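Local coordinates for histidine acid phosphatase (PDB 4ARU), which belongs to the histidine acid phosphatases, branch 2 of the histidine phosphatase superfamily, at residues Lys268-Ala279 with Val402-Leu412. Residues are numbered along the deposited sequence; the frame is centred on the assembly and turned at random.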
ATOM      1  N   LYS A 268     -11.936   8.369   1.702  1.00  9.06           N
ATOM      2  CA  LYS A 268     -12.284   8.788   3.063  1.00  9.73           C
ATOM      3  C   LYS A 268     -13.192   7.787   3.742  1.00 10.28           C
ATOM      4  O   LYS A 268     -13.169   7.702   4.975  1.00 10.39           O
ATOM      5  CB  LYS A 268     -12.888  10.185   3.103  1.00 11.11           C
ATOM      6  CG  LYS A 268     -14.286  10.247   2.558  1.00 12.48           C
ATOM      7  CD  LYS A 268     -14.727  11.669   2.343  1.00 14.13           C
ATOM      8  CE  LYS A 268     -16.194  11.740   2.054  1.00 15.67           C
ATOM      9  NZ  LYS A 268     -16.733  13.137   2.016  1.00 17.38           N
ATOM     10  N   HIS A 269     -13.989   7.026   2.985  1.00 10.28           N
ATOM     11  CA  HIS A 269     -14.859   6.025   3.604  1.00 10.78           C
ATOM     12  C   HIS A 269     -14.031   4.836   4.050  1.00 10.88           C
ATOM     13  O   HIS A 269     -14.394   4.196   5.040  1.00 12.54           O
ATOM     14  CB  HIS A 269     -16.001   5.597   2.678  1.00 11.17           C
ATOM     15  CG  HIS A 269     -17.131   6.559   2.644  1.00 11.69           C
ATOM     16  ND1 HIS A 269     -17.139   7.693   1.846  1.00 11.90           N
ATOM     17  CD2 HIS A 269     -18.301   6.577   3.322  1.00 12.53           C
ATOM     18  CE1 HIS A 269     -18.243   8.375   2.066  1.00 12.86           C
ATOM     19  NE2 HIS A 269     -18.990   7.699   2.919  1.00 13.24           N
ATOM     20  N   ASN A 270     -12.974   4.490   3.324  1.00 10.18           N
ATOM     21  CA  ASN A 270     -12.166   3.316   3.651  1.00 10.53           C
ATOM     22  C   ASN A 270     -10.988   3.655   4.542  1.00  9.05           C
ATOM     23  O   ASN A 270     -10.461   2.762   5.220  1.00  8.49           O
ATOM     24  CB  ASN A 270     -11.707   2.627   2.380  1.00 11.80           C
ATOM     25  CG  ASN A 270     -12.847   1.965   1.620  1.00 15.49           C
ATOM     26  OD1 ASN A 270     -13.363   0.953   2.043  1.00 20.96           O
ATOM     27  ND2 ASN A 270     -13.252   2.549   0.491  1.00 19.00           N
ATOM     28  N   GLY A 271     -10.595   4.938   4.553  1.00  7.98           N
ATOM     29  CA  GLY A 271      -9.373   5.384   5.179  1.00  7.18           C
ATOM     30  C   GLY A 271      -9.478   6.188   6.449  1.00  6.85           C
ATOM     31  O   GLY A 271      -8.454   6.495   7.057  1.00  6.48           O
ATOM     32  N   THR A 272     -10.674   6.576   6.825  1.00  7.27           N
ATOM     33  CA  THR A 272     -10.863   7.448   7.995  1.00  7.36           C
ATOM     34  C   THR A 272     -10.257   6.828   9.267  1.00  7.32           C
ATOM     35  O   THR A 272      -9.488   7.499   9.959  1.00  7.06           O
ATOM     36  CB  THR A 272     -12.310   7.947   8.133  1.00  7.86           C
ATOM     37  OG1 THR A 272     -12.494   8.986   7.157  1.00  7.80           O
ATOM     38  CG2 THR A 272     -12.557   8.525   9.438  1.00  8.24           C
ATOM     39  N   PRO A 273     -10.591   5.569   9.593  1.00  7.56           N
ATOM     40  CA  PRO A 273      -9.989   5.038  10.812  1.00  7.76           C
ATOM     41  C   PRO A 273      -8.486   5.067  10.812  1.00  7.40           C
ATOM     42  O   PRO A 273      -7.872   5.420  11.845  1.00  7.57           O
ATOM     43  CB  PRO A 273     -10.559   3.612  10.873  1.00  7.86           C
ATOM     44  CG  PRO A 273     -11.946   3.804  10.296  1.00  8.19           C
ATOM     45  CD  PRO A 273     -11.699   4.734   9.103  1.00  7.91           C
ATOM     46  N   LEU A 274      -7.863   4.712   9.728  1.00  7.55           N
ATOM     47  CA  LEU A 274      -6.422   4.703   9.705  1.00  7.74           C
ATOM     48  C   LEU A 274      -5.847   6.093   9.809  1.00  7.36           C
ATOM     49  O   LEU A 274      -4.853   6.323  10.520  1.00  6.91           O
ATOM     50  CB  LEU A 274      -5.880   3.977   8.461  1.00  8.05           C
ATOM     51  CG  LEU A 274      -5.714   2.461   8.523  1.00  9.15           C
ATOM     52  CD1 LEU A 274      -5.439   1.907   7.135  1.00  9.16           C
ATOM     53  CD2 LEU A 274      -4.584   2.129   9.488  1.00  9.40           C
ATOM     54  N   LEU A 275      -6.419   7.037   9.074  1.00  7.20           N
ATOM     55  CA  LEU A 275      -5.865   8.392   9.129  1.00  7.30           C
ATOM     56  C   LEU A 275      -6.030   8.956  10.535  1.00  7.62           C
ATOM     57  O   LEU A 275      -5.098   9.614  11.054  1.00  7.36           O
ATOM     58  CB  LEU A 275      -6.474   9.314   8.073  1.00  7.55           C
ATOM     59  CG  LEU A 275      -5.763  10.677   7.946  1.00  7.78           C
ATOM     60  CD1 LEU A 275      -4.355  10.496   7.488  1.00  7.45           C
ATOM     61  CD2 LEU A 275      -6.531  11.550   6.968  1.00  8.51           C
ATOM     62  N   GLN A 276      -7.171   8.733  11.176  1.00  8.10           N
ATOM     63  CA  GLN A 276      -7.332   9.221  12.531  1.00  8.86           C
ATOM     64  C   GLN A 276      -6.303   8.582  13.474  1.00  8.53           C
ATOM     65  O   GLN A 276      -5.736   9.251  14.351  1.00  8.59           O
ATOM     66  CB  GLN A 276      -8.766   8.919  13.038  1.00  9.92           C
ATOM     67  CG  GLN A 276      -9.206   9.619  14.290  1.00 11.34           C
ATOM     68  CD  GLN A 276      -9.820  10.975  14.025  1.00 12.38           C
ATOM     69  OE1 GLN A 276      -9.732  11.574  12.901  1.00 12.99           O
ATOM     70  NE2 GLN A 276     -10.462  11.469  15.030  1.00 13.89           N
ATOM     71  N   THR A 277      -6.108   7.278  13.340  1.00  8.15           N
ATOM     72  CA  THR A 277      -5.149   6.542  14.156  1.00  8.34           C
ATOM     73  C   THR A 277      -3.717   7.073  13.982  1.00  7.99           C
ATOM     74  O   THR A 277      -2.996   7.310  14.958  1.00  8.01           O
ATOM     75  CB  THR A 277      -5.237   5.055  13.831  1.00  8.15           C
ATOM     76  OG1 THR A 277      -6.530   4.603  14.231  1.00  8.56           O
ATOM     77  CG2 THR A 277      -4.239   4.211  14.593  1.00  8.31           C
ATOM     78  N   ILE A 278      -3.340   7.282  12.733  1.00  7.41           N
ATOM     79  CA  ILE A 278      -2.007   7.816  12.415  1.00  7.54           C
ATOM     80  C   ILE A 278      -1.827   9.208  13.004  1.00  7.61           C
ATOM     81  O   ILE A 278      -0.829   9.503  13.707  1.00  7.54           O
ATOM     82  CB  ILE A 278      -1.790   7.846  10.882  1.00  7.64           C
ATOM     83  CG1 ILE A 278      -1.660   6.423  10.366  1.00  7.63           C
ATOM     84  CG2 ILE A 278      -0.547   8.662  10.522  1.00  7.82           C
ATOM     85  CD1 ILE A 278      -1.817   6.243   8.884  1.00  7.80           C
ATOM     86  N   ALA A 279      -2.803  10.082  12.776  1.00  7.45           N
ATOM     87  CA  ALA A 279      -2.735  11.427  13.300  1.00  8.00           C
ATOM     88  C   ALA A 279      -2.645  11.443  14.824  1.00  8.54           C
ATOM     89  O   ALA A 279      -1.832  12.160  15.432  1.00  8.76           O
ATOM     90  CB  ALA A 279      -3.950  12.232  12.842  1.00  8.34           C
ATOM     91  N   VAL A 402      -6.207  16.642   8.377  1.00 10.45           N
ATOM     92  CA  VAL A 402      -6.854  15.399   8.716  1.00 10.37           C
ATOM     93  C   VAL A 402      -8.295  15.641   9.096  1.00 10.96           C
ATOM     94  O   VAL A 402      -9.197  14.940   8.611  1.00 10.40           O
ATOM     95  CB  VAL A 402      -6.071  14.671   9.826  1.00  9.79           C
ATOM     96  CG1 VAL A 402      -6.860  13.478  10.346  1.00  9.78           C
ATOM     97  CG2 VAL A 402      -4.720  14.256   9.258  1.00  8.82           C
ATOM     98  N   SER A 403      -8.555  16.615   9.962  1.00 12.30           N
ATOM     99  CA  SER A 403      -9.902  16.903  10.426  1.00 13.93           C
ATOM    100  C   SER A 403     -10.878  17.237   9.304  1.00 14.56           C
ATOM    101  O   SER A 403     -12.060  16.912   9.406  1.00 14.75           O
ATOM    102  CB  SER A 403      -9.872  17.996  11.473  1.00 14.98           C
ATOM    103  OG  SER A 403      -9.703  19.313  10.916  1.00 16.59           O
ATOM    104  N   HIS A 404     -10.372  17.844   8.232  1.00 15.13           N
ATOM    105  CA  HIS A 404     -11.201  18.194   7.074  1.00 16.16           C
ATOM    106  C   HIS A 404     -11.295  17.057   6.065  1.00 14.94           C
ATOM    107  O   HIS A 404     -12.202  17.040   5.245  1.00 15.58           O
ATOM    108  CB  HIS A 404     -10.673  19.465   6.398  1.00 18.39           C
ATOM    109  CG  HIS A 404     -10.994  20.721   7.148  1.00 21.50           C
ATOM    110  ND1 HIS A 404     -12.260  21.010   7.614  1.00 25.66           N
ATOM    111  CD2 HIS A 404     -10.226  21.797   7.462  1.00 24.57           C
ATOM    112  CE1 HIS A 404     -12.247  22.181   8.230  1.00 26.51           C
ATOM    113  NE2 HIS A 404     -11.022  22.678   8.153  1.00 26.59           N
ATOM    114  N   SER A 405     -10.395  16.073   6.100  1.00 13.21           N
ATOM    115  CA  SER A 405     -10.434  14.986   5.116  1.00 13.14           C
ATOM    116  C   SER A 405     -11.217  13.743   5.575  1.00 12.62           C
ATOM    117  O   SER A 405     -11.792  13.064   4.750  1.00 12.25           O
ATOM    118  CB  SER A 405      -9.043  14.546   4.673  1.00 14.00           C
ATOM    119  OG  SER A 405      -8.388  13.849   5.674  1.00 16.79           O
ATOM    120  N   VAL A 406     -11.328  13.552   6.875  1.00 12.14           N
ATOM    121  CA  VAL A 406     -12.044  12.394   7.386  1.00 11.87           C
ATOM    122  C   VAL A 406     -13.523  12.505   7.111  1.00 12.27           C
ATOM    123  O   VAL A 406     -14.098  13.604   6.955  1.00 12.89           O
ATOM    124  CB  VAL A 406     -11.775  12.153   8.888  1.00 11.82           C
ATOM    125  CG1 VAL A 406     -10.314  11.737   9.101  1.00 11.25           C
ATOM    126  CG2 VAL A 406     -12.208  13.338   9.707  1.00 12.59           C
ATOM    127  N   GLU A 407     -14.150  11.336   7.055  1.00 12.34           N
ATOM    128  CA  GLU A 407     -15.599  11.229   7.022  1.00 13.27           C
ATOM    129  C   GLU A 407     -16.110  10.917   8.433  1.00 13.29           C
ATOM    130  O   GLU A 407     -15.835   9.851   8.946  1.00 12.35           O
ATOM    131  CB  GLU A 407     -16.022  10.130   6.079  1.00 14.16           C
ATOM    132  CG  GLU A 407     -17.504   9.775   6.034  1.00 16.11           C
ATOM    133  CD  GLU A 407     -18.415  10.987   6.004  1.00 18.67           C
ATOM    134  OE1 GLU A 407     -18.256  11.780   5.009  1.00 21.07           O
ATOM    135  OE2 GLU A 407     -19.275  11.194   6.934  1.00 21.32           O
ATOM    136  N   PRO A 408     -16.809  11.847   9.060  1.00 13.86           N
ATOM    137  CA  PRO A 408     -17.220  11.577  10.434  1.00 14.43           C
ATOM    138  C   PRO A 408     -18.033  10.298  10.633  1.00 14.64           C
ATOM    139  O   PRO A 408     -17.918   9.663  11.684  1.00 15.05           O
ATOM    140  CB  PRO A 408     -18.065  12.777  10.784  1.00 15.40           C
ATOM    141  CG  PRO A 408     -17.522  13.879   9.938  1.00 15.29           C
ATOM    142  CD  PRO A 408     -17.167  13.217   8.653  1.00 14.55           C
ATOM    143  N   ALA A 409     -18.870   9.920   9.665  1.00 14.51           N
ATOM    144  CA  ALA A 409     -19.657   8.684   9.787  1.00 14.74           C
ATOM    145  C   ALA A 409     -18.804   7.426   9.819  1.00 13.70           C
ATOM    146  O   ALA A 409     -19.309   6.366  10.222  1.00 13.94           O
ATOM    147  CB  ALA A 409     -20.679   8.592   8.655  1.00 15.12           C
ATOM    148  N   CYS A 410     -17.531   7.529   9.413  1.00 12.86           N
ATOM    149  CA  CYS A 410     -16.655   6.391   9.309  1.00 12.61           C
ATOM    150  C   CYS A 410     -15.623   6.325  10.415  1.00 12.37           C
ATOM    151  O   CYS A 410     -14.738   5.483  10.345  1.00 11.60           O
ATOM    152  CB  CYS A 410     -15.951   6.480   7.959  1.00 12.40           C
ATOM    153  SG  CYS A 410     -17.088   6.317   6.553  1.00 13.81           S
ATOM    154  N   GLN A 411     -15.748   7.207  11.412  1.00 13.41           N
ATOM    155  CA  GLN A 411     -14.924   7.129  12.615  1.00 13.97           C
ATOM    156  C   GLN A 411     -15.298   5.895  13.434  1.00 15.17           C
ATOM    157  O   GLN A 411     -16.459   5.494  13.471  1.00 16.05           O
ATOM    158  CB  GLN A 411     -15.050   8.398  13.450  1.00 14.59           C
ATOM    159  CG  GLN A 411     -14.543   9.639  12.742  1.00 14.34           C
ATOM    160  CD  GLN A 411     -13.020   9.831  12.781  1.00 14.03           C
ATOM    161  OE1 GLN A 411     -12.214   8.935  13.149  1.00 15.59           O
ATOM    162  NE2 GLN A 411     -12.600  10.994  12.338  1.00 14.03           N
ATOM    163  N   LEU A 412     -14.288   5.268  14.039  1.00 15.56           N
ATOM    164  CA  LEU A 412     -14.567   4.093  14.867  1.00 17.10           C
ATOM    165  C   LEU A 412     -15.351   4.499  16.102  1.00 19.88           C
ATOM    166  O   LEU A 412     -14.978   5.452  16.780  1.00 19.21           O
ATOM    167  CB  LEU A 412     -13.279   3.364  15.214  1.00 16.58           C
ATOM    168  CG  LEU A 412     -12.488   2.796  14.044  1.00 16.15           C
ATOM    169  CD1 LEU A 412     -11.290   2.011  14.546  1.00 16.47           C
ATOM    170  CD2 LEU A 412     -13.342   1.961  13.084  1.00 16.30           C
TER
HETATM  171  O   HOH W   1     -19.336  11.718   2.342  1.00 34.13           O
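With OG1 beside its backbone N (chi1 -76°), Thr272 places its hydroxyl against the chain at Val406 and Glu407, and its methyl CG2 against Gln411 CD. Glu407 N donates an almost straight hydrogen bond to Thr272 OG1 (2.9 Å, 174°), and that hydroxyl in turn donates to Lys268 O at 2.6 Å, in the carbonyl plane, so two bonds fix its rotation. Gln276 and Gln411, both bent at chi2, cross at about a right angle; Gln411 NE2 donates a hydrogen bond to Gln276 OE1 (3.0 Å) from above the carbonyl plane rather than on a lone pair, while Gln276 NE2 is held by Thr287 O. Glu407 lays CG over one face of the His269 ring, 4.2 Å from the centroid, and Cys410 SG approaches the same ring obliquely. Glu407 OE1 forms a long salt bridge to Lys268 NZ (3.6 Å), and a water that donates to OE1 and accepts from NZ links the same two atoms; OE2 takes Ala409 N. Leu275 and Val402 meet tip to tip, with CG and CG1 3.8 Å apart, and Leu412 CD2 packs on Pro273 CG at 3.6 Å. The end of helix 395-405 and the C-terminal tail, tied covalently to Cys135 through Cys410, thus pack on helix 264-282 at its kink by Pro273, while Thr272 and Leu275 also touch Met316 of helix 307-317.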